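Local coordinates for amidohydrolase family protein (Acinetobacter baumannii, PDB 4I6K), which probably hydrolyses the lactone ring of 2-pyrone-4,6-dicarboxylic acid, as a member of the amidohydrolase family, at residues Q164-L169 with F174-D179; N130-A133 with D138-K141. All coordinates share one frame; numbering follows the deposited sequence.

Interaction 1 of 2, residues Q164-L169 with F174-D179; sequences QLLPQL and FDVVID
In a beta-alpha-beta unit of the amidohydrolase (beta/alpha)8 barrel, Leu166 and Leu169 near the end of helix 159-169 meet Val176 of strand 176-178 and Phe174 just before it. The two leucines, three residues apart, present the same face of the helix to the strand. Leu169 divides its branches: CD1 lies 4.0 Å from Val176 CG1, the two side chains being roughly perpendicular, and CD2 comes to the edge of the Phe174 ring, near its plane, 4.1 Å from CZ. Leu166 adds CD2, 4.3 Å from the same Val176 CG1. This methyl stands anti to the Val176 backbone N (chi1 -170°), which turns it toward both leucines, while Val176 CG2 borders the phenyl ring in its plane, 4.0 Å from Phe174 CD1. Phe174 has its CG between the backbone N and the carbonyl carbon (chi1 47°), and from there CZ reaches across to the helix. The turn gains a polar tie from Gln206, whose NE2 bonds both Leu169 O and Phe174 O. Between the side chains themselves the contact is methyl against methyl and methyl against ring edge, so its hold rests on dispersion and the exclusion of water.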
ATOM      1  N   GLN A 164      -3.010 -17.064   3.199  1.00 47.82           N
ATOM      2  CA  GLN A 164      -3.786 -17.739   2.168  1.00 51.77           C
ATOM      3  C   GLN A 164      -3.398 -17.286   0.775  1.00 48.86           C
ATOM      4  O   GLN A 164      -3.384 -18.071  -0.177  1.00 49.72           O
ATOM      5  CB  GLN A 164      -5.236 -17.330   2.349  1.00 61.28           C
ATOM      6  CG  GLN A 164      -6.203 -18.333   1.895  1.00 62.17           C
ATOM      7  CD  GLN A 164      -6.471 -19.317   2.975  1.00 73.22           C
ATOM      8  OE1 GLN A 164      -5.555 -19.985   3.465  1.00 73.97           O
ATOM      9  NE2 GLN A 164      -7.732 -19.412   3.378  1.00 63.69           N
ATOM     10  N   LEU A 165      -3.118 -15.992   0.659  1.00 52.08           N
ATOM     11  CA  LEU A 165      -2.907 -15.348  -0.632  1.00 51.95           C
ATOM     12  C   LEU A 165      -1.512 -15.542  -1.202  1.00 50.93           C
ATOM     13  O   LEU A 165      -1.350 -15.815  -2.392  1.00 47.54           O
ATOM     14  CB  LEU A 165      -3.204 -13.854  -0.512  1.00 54.07           C
ATOM     15  CG  LEU A 165      -4.671 -13.525  -0.236  1.00 54.82           C
ATOM     16  CD1 LEU A 165      -4.804 -12.149   0.383  1.00 44.24           C
ATOM     17  CD2 LEU A 165      -5.459 -13.634  -1.530  1.00 30.55           C
ATOM     18  N   LEU A 166      -0.505 -15.385  -0.354  1.00 50.45           N
ATOM     19  CA  LEU A 166       0.871 -15.436  -0.820  1.00 54.75           C
ATOM     20  C   LEU A 166       1.160 -16.722  -1.598  1.00 51.14           C
ATOM     21  O   LEU A 166       1.781 -16.678  -2.667  1.00 57.14           O
ATOM     22  CB  LEU A 166       1.853 -15.266   0.348  1.00 59.01           C
ATOM     23  CG  LEU A 166       1.992 -13.858   0.963  1.00 63.42           C
ATOM     24  CD1 LEU A 166       3.389 -13.623   1.547  1.00 49.97           C
ATOM     25  CD2 LEU A 166       1.686 -12.789  -0.060  1.00 57.18           C
ATOM     26  N   PRO A 167       0.726 -17.875  -1.061  1.00 51.18           N
ATOM     27  CA  PRO A 167       0.989 -19.138  -1.750  1.00 52.21           C
ATOM     28  C   PRO A 167       0.470 -19.145  -3.183  1.00 46.60           C
ATOM     29  O   PRO A 167       1.139 -19.658  -4.064  1.00 46.67           O
ATOM     30  CB  PRO A 167       0.239 -20.163  -0.894  1.00 56.74           C
ATOM     31  CG  PRO A 167       0.331 -19.615   0.465  1.00 44.06           C
ATOM     32  CD  PRO A 167       0.183 -18.101   0.290  1.00 52.71           C
ATOM     33  N   GLN A 168      -0.708 -18.579  -3.412  1.00 48.39           N
ATOM     34  CA  GLN A 168      -1.259 -18.481  -4.770  1.00 50.26           C
ATOM     35  C   GLN A 168      -0.493 -17.493  -5.651  1.00 54.20           C
ATOM     36  O   GLN A 168      -0.260 -17.733  -6.855  1.00 49.12           O
ATOM     37  CB  GLN A 168      -2.740 -18.105  -4.703  1.00 48.93           C
ATOM     38  CG  GLN A 168      -3.619 -19.329  -4.554  1.00 63.18           C
ATOM     39  CD  GLN A 168      -4.805 -19.104  -3.647  1.00 72.53           C
ATOM     40  OE1 GLN A 168      -5.421 -20.062  -3.179  1.00 89.94           O
ATOM     41  NE2 GLN A 168      -5.133 -17.841  -3.387  1.00 67.80           N
ATOM     42  N   LEU A 169      -0.090 -16.386  -5.039  1.00 42.07           N
ATOM     43  CA  LEU A 169       0.638 -15.362  -5.753  1.00 42.63           C
ATOM     44  C   LEU A 169       2.080 -15.823  -6.041  1.00 52.89           C
ATOM     45  O   LEU A 169       2.749 -15.281  -6.924  1.00 48.55           O
ATOM     46  CB  LEU A 169       0.567 -14.041  -4.979  1.00 44.04           C
ATOM     47  CG  LEU A 169      -0.875 -13.514  -4.791  1.00 45.38           C
ATOM     48  CD1 LEU A 169      -0.941 -12.206  -4.003  1.00 29.47           C
ATOM     49  CD2 LEU A 169      -1.569 -13.335  -6.125  1.00 38.11           C
ATOM     50  N   PHE A 174       5.277 -11.191 -10.790  1.00 38.43           N
ATOM     51  CA  PHE A 174       5.150  -9.807 -10.310  1.00 41.91           C
ATOM     52  C   PHE A 174       5.580  -9.582  -8.867  1.00 46.65           C
ATOM     53  O   PHE A 174       5.621 -10.505  -8.047  1.00 56.36           O
ATOM     54  CB  PHE A 174       3.737  -9.229 -10.529  1.00 40.59           C
ATOM     55  CG  PHE A 174       2.599 -10.152 -10.098  1.00 46.86           C
ATOM     56  CD1 PHE A 174       2.497 -10.605  -8.785  1.00 38.09           C
ATOM     57  CD2 PHE A 174       1.612 -10.534 -11.011  1.00 39.91           C
ATOM     58  CE1 PHE A 174       1.449 -11.443  -8.398  1.00 53.45           C
ATOM     59  CE2 PHE A 174       0.554 -11.368 -10.624  1.00 35.27           C
ATOM     60  CZ  PHE A 174       0.475 -11.822  -9.324  1.00 39.79           C
ATOM     61  N   ASP A 175       5.898  -8.330  -8.572  1.00 52.31           N
ATOM     62  CA  ASP A 175       6.132  -7.891  -7.207  1.00 51.67           C
ATOM     63  C   ASP A 175       4.837  -7.978  -6.416  1.00 48.40           C
ATOM     64  O   ASP A 175       3.774  -7.615  -6.916  1.00 45.81           O
ATOM     65  CB  ASP A 175       6.615  -6.446  -7.229  1.00 46.10           C
ATOM     66  CG  ASP A 175       7.939  -6.298  -7.946  1.00 57.36           C
ATOM     67  OD1 ASP A 175       8.034  -5.471  -8.880  1.00 54.72           O
ATOM     68  OD2 ASP A 175       8.884  -7.031  -7.577  1.00 56.34           O
ATOM     69  N   VAL A 176       4.918  -8.474  -5.190  1.00 42.84           N
ATOM     70  CA  VAL A 176       3.762  -8.433  -4.299  1.00 37.65           C
ATOM     71  C   VAL A 176       4.057  -7.495  -3.131  1.00 43.34           C
ATOM     72  O   VAL A 176       5.071  -7.614  -2.442  1.00 38.24           O
ATOM     73  CB  VAL A 176       3.362  -9.819  -3.763  1.00 43.81           C
ATOM     74  CG1 VAL A 176       2.012  -9.743  -3.051  1.00 45.83           C
ATOM     75  CG2 VAL A 176       3.308 -10.857  -4.887  1.00 30.84           C
ATOM     76  N   VAL A 177       3.169  -6.541  -2.922  1.00 37.19           N
ATOM     77  CA  VAL A 177       3.426  -5.475  -1.971  1.00 43.44           C
ATOM     78  C   VAL A 177       2.432  -5.586  -0.836  1.00 42.93           C
ATOM     79  O   VAL A 177       1.235  -5.702  -1.070  1.00 48.69           O
ATOM     80  CB  VAL A 177       3.302  -4.109  -2.669  1.00 43.71           C
ATOM     81  CG1 VAL A 177       3.645  -2.992  -1.718  1.00 38.23           C
ATOM     82  CG2 VAL A 177       4.219  -4.082  -3.906  1.00 41.05           C
ATOM     83  N   ILE A 178       2.921  -5.591   0.397  1.00 47.63           N
ATOM     84  CA  ILE A 178       2.014  -5.772   1.525  1.00 46.47           C
ATOM     85  C   ILE A 178       1.853  -4.492   2.334  1.00 44.26           C
ATOM     86  O   ILE A 178       2.833  -3.946   2.821  1.00 42.89           O
ATOM     87  CB  ILE A 178       2.428  -6.956   2.440  1.00 52.47           C
ATOM     88  CG1 ILE A 178       2.479  -8.273   1.645  1.00 40.61           C
ATOM     89  CG2 ILE A 178       1.464  -7.086   3.623  1.00 55.37           C
ATOM     90  CD1 ILE A 178       3.889  -8.703   1.293  1.00 44.90           C
ATOM     91  N   ASP A 179       0.604  -4.031   2.456  1.00 44.66           N
ATOM     92  CA  ASP A 179       0.253  -2.783   3.134  1.00 47.72           C
ATOM     93  C   ASP A 179       0.430  -2.830   4.653  1.00 46.11           C
ATOM     94  O   ASP A 179       0.100  -3.827   5.290  1.00 46.29           O
ATOM     95  CB  ASP A 179      -1.205  -2.424   2.838  1.00 43.83           C
ATOM     96  CG  ASP A 179      -1.411  -1.917   1.427  1.00 50.53           C
ATOM     97  OD1 ASP A 179      -2.575  -1.926   0.971  1.00 38.56           O
ATOM     98  OD2 ASP A 179      -0.424  -1.503   0.778  1.00 39.19           O
TER

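Interaction 2 of 2, residues N130-A133 with D138-K141; sequences NLPA and DWQK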
ATOM      1  N   ASN A 130     -14.725 -10.996   1.882  1.00 55.60           N
ATOM      2  CA  ASN A 130     -14.363 -12.399   1.842  1.00 59.00           C
ATOM      3  C   ASN A 130     -13.074 -12.564   1.073  1.00 60.68           C
ATOM      4  O   ASN A 130     -12.773 -11.779   0.175  1.00 63.98           O
ATOM      5  CB  ASN A 130     -15.457 -13.239   1.186  1.00 60.17           C
ATOM      6  CG  ASN A 130     -16.730 -13.291   2.011  1.00 68.37           C
ATOM      7  OD1 ASN A 130     -17.815 -13.030   1.499  1.00 64.66           O
ATOM      8  ND2 ASN A 130     -16.603 -13.629   3.292  1.00 66.98           N
ATOM      9  N   LEU A 131     -12.318 -13.592   1.441  1.00 60.13           N
ATOM     10  CA  LEU A 131     -11.090 -13.956   0.757  1.00 53.52           C
ATOM     11  C   LEU A 131     -11.442 -14.574  -0.605  1.00 54.28           C
ATOM     12  O   LEU A 131     -12.076 -15.614  -0.661  1.00 56.88           O
ATOM     13  CB  LEU A 131     -10.349 -14.970   1.627  1.00 52.55           C
ATOM     14  CG  LEU A 131      -8.894 -15.379   1.399  1.00 56.69           C
ATOM     15  CD1 LEU A 131      -7.943 -14.316   1.946  1.00 64.09           C
ATOM     16  CD2 LEU A 131      -8.643 -16.733   2.071  1.00 54.72           C
ATOM     17  N   PRO A 132     -11.041 -13.934  -1.715  1.00 56.79           N
ATOM     18  CA  PRO A 132     -11.428 -14.537  -2.987  1.00 56.68           C
ATOM     19  C   PRO A 132     -10.591 -15.770  -3.291  1.00 58.76           C
ATOM     20  O   PRO A 132      -9.505 -15.937  -2.739  1.00 53.06           O
ATOM     21  CB  PRO A 132     -11.116 -13.436  -4.011  1.00 53.03           C
ATOM     22  CG  PRO A 132      -9.987 -12.674  -3.410  1.00 56.35           C
ATOM     23  CD  PRO A 132     -10.228 -12.715  -1.896  1.00 63.88           C
ATOM     24  N   ALA A 133     -11.091 -16.628  -4.167  1.00 64.86           N
ATOM     25  CA  ALA A 133     -10.309 -17.767  -4.611  1.00 65.37           C
ATOM     26  C   ALA A 133      -9.504 -17.343  -5.826  1.00 63.23           C
ATOM     27  O   ALA A 133     -10.059 -16.955  -6.848  1.00 61.52           O
ATOM     28  CB  ALA A 133     -11.205 -18.940  -4.935  1.00 63.51           C
ATOM     29  N   ASP A 138     -10.613 -17.609 -14.160  1.00 60.37           N
ATOM     30  CA  ASP A 138     -10.802 -16.171 -14.366  1.00 59.40           C
ATOM     31  C   ASP A 138      -9.788 -15.333 -13.583  1.00 56.28           C
ATOM     32  O   ASP A 138      -9.306 -14.318 -14.073  1.00 48.54           O
ATOM     33  CB  ASP A 138     -12.218 -15.783 -13.959  1.00 67.63           C
ATOM     34  CG  ASP A 138     -12.642 -16.449 -12.662  1.00 80.05           C
ATOM     35  OD1 ASP A 138     -12.140 -17.558 -12.386  1.00 91.29           O
ATOM     36  OD2 ASP A 138     -13.467 -15.873 -11.918  1.00 82.97           O
ATOM     37  N   TRP A 139      -9.479 -15.751 -12.360  1.00 53.62           N
ATOM     38  CA  TRP A 139      -8.475 -15.064 -11.553  1.00 52.93           C
ATOM     39  C   TRP A 139      -7.090 -15.223 -12.136  1.00 50.12           C
ATOM     40  O   TRP A 139      -6.331 -14.259 -12.202  1.00 50.67           O
ATOM     41  CB  TRP A 139      -8.493 -15.542 -10.101  1.00 42.60           C
ATOM     42  CG  TRP A 139      -9.384 -14.678  -9.282  1.00 55.09           C
ATOM     43  CD1 TRP A 139     -10.638 -14.977  -8.838  1.00 52.54           C
ATOM     44  CD2 TRP A 139      -9.110 -13.345  -8.849  1.00 56.49           C
ATOM     45  NE1 TRP A 139     -11.157 -13.917  -8.135  1.00 60.84           N
ATOM     46  CE2 TRP A 139     -10.243 -12.898  -8.132  1.00 64.71           C
ATOM     47  CE3 TRP A 139      -8.018 -12.483  -8.995  1.00 51.89           C
ATOM     48  CZ2 TRP A 139     -10.312 -11.632  -7.557  1.00 58.91           C
ATOM     49  CZ3 TRP A 139      -8.084 -11.226  -8.426  1.00 49.04           C
ATOM     50  CH2 TRP A 139      -9.224 -10.812  -7.709  1.00 65.73           C
ATOM     51  N   GLN A 140      -6.774 -16.448 -12.556  1.00 46.73           N
ATOM     52  CA  GLN A 140      -5.493 -16.750 -13.177  1.00 47.98           C
ATOM     53  C   GLN A 140      -5.297 -15.907 -14.433  1.00 53.71           C
ATOM     54  O   GLN A 140      -4.191 -15.435 -14.716  1.00 48.50           O
ATOM     55  CB  GLN A 140      -5.396 -18.238 -13.529  1.00 44.30           C
ATOM     56  CG  GLN A 140      -5.527 -19.182 -12.342  1.00 52.50           C
ATOM     57  CD  GLN A 140      -5.117 -20.612 -12.677  1.00 59.77           C
ATOM     58  OE1 GLN A 140      -5.519 -21.171 -13.703  1.00 72.39           O
ATOM     59  NE2 GLN A 140      -4.307 -21.207 -11.813  1.00 63.98           N
ATOM     60  N   LYS A 141      -6.374 -15.715 -15.190  1.00 49.10           N
ATOM     61  CA  LYS A 141      -6.255 -14.948 -16.423  1.00 50.05           C
ATOM     62  C   LYS A 141      -5.957 -13.474 -16.159  1.00 49.36           C
ATOM     63  O   LYS A 141      -5.049 -12.889 -16.757  1.00 49.24           O
ATOM     64  CB  LYS A 141      -7.497 -15.086 -17.296  1.00 48.29           C
ATOM     65  CG  LYS A 141      -7.198 -14.688 -18.728  1.00 59.64           C
ATOM     66  CD  LYS A 141      -5.757 -15.104 -19.046  1.00 72.76           C
ATOM     67  CE  LYS A 141      -4.999 -14.024 -19.802  1.00 79.65           C
ATOM     68  NZ  LYS A 141      -3.562 -13.974 -19.392  1.00 77.43           N
TER
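Pro132, in the loop after strand 119-125, rests its CB against the indole of Trp139 in the first turn of helix 137-148. CB is 4.1 Å from Trp139 CZ2 and 4.2 Å from Trp139 NE1, so the pyrrolidine ring meets the nitrogen side of the indole, approaching it obliquely. The tryptophan side chain leaves the helix toward the loop, and its torsions fix how the indole is turned there: the first lies well off a staggered arrangement (chi1 -92°), and the second, 104°, sets the ring nearly upright on the CA-CB-CG plane. Ala133 directs its CB away from the helix, and the modelled position of its carbonyl is doubtful; its O stands 3.5 Å from Trp139 NE1, at an angle too poor for a hydrogen bond. Trp139 also stacks with His104, from the loop after strand 96-100, while the neighbouring Asp138 binds His104 NE2 through OD2, so adjacent residues hold one imidazole by its ring and by its nitrogen. The contact between loop and helix thus depends chiefly on proline against indole, an apolar touch at the protein surface; stacking on His104 probably helps to hold the indole's orientation.

How the interactions relate
Interaction 1 is a core contact, all four of its touching residues buried, where a helix meets a barrel strand and the loop leading into it; interaction 2 lies at the surface, farther from the centre of the chain, and links a loop to the helix that follows it. They come from consecutive parts of the barrel: residues 130-141 precede strand 152-156, and residues 164-179 follow it. Aliphatic branches and a phenyl edge dominate the inner contact, whereas the outer one pairs proline with indole. The two adjoin, with centres about 13 Å apart: Leu131 CD1 of the loop packs 4.0 Å from Leu165 CG, joining the loop to helix 159-169.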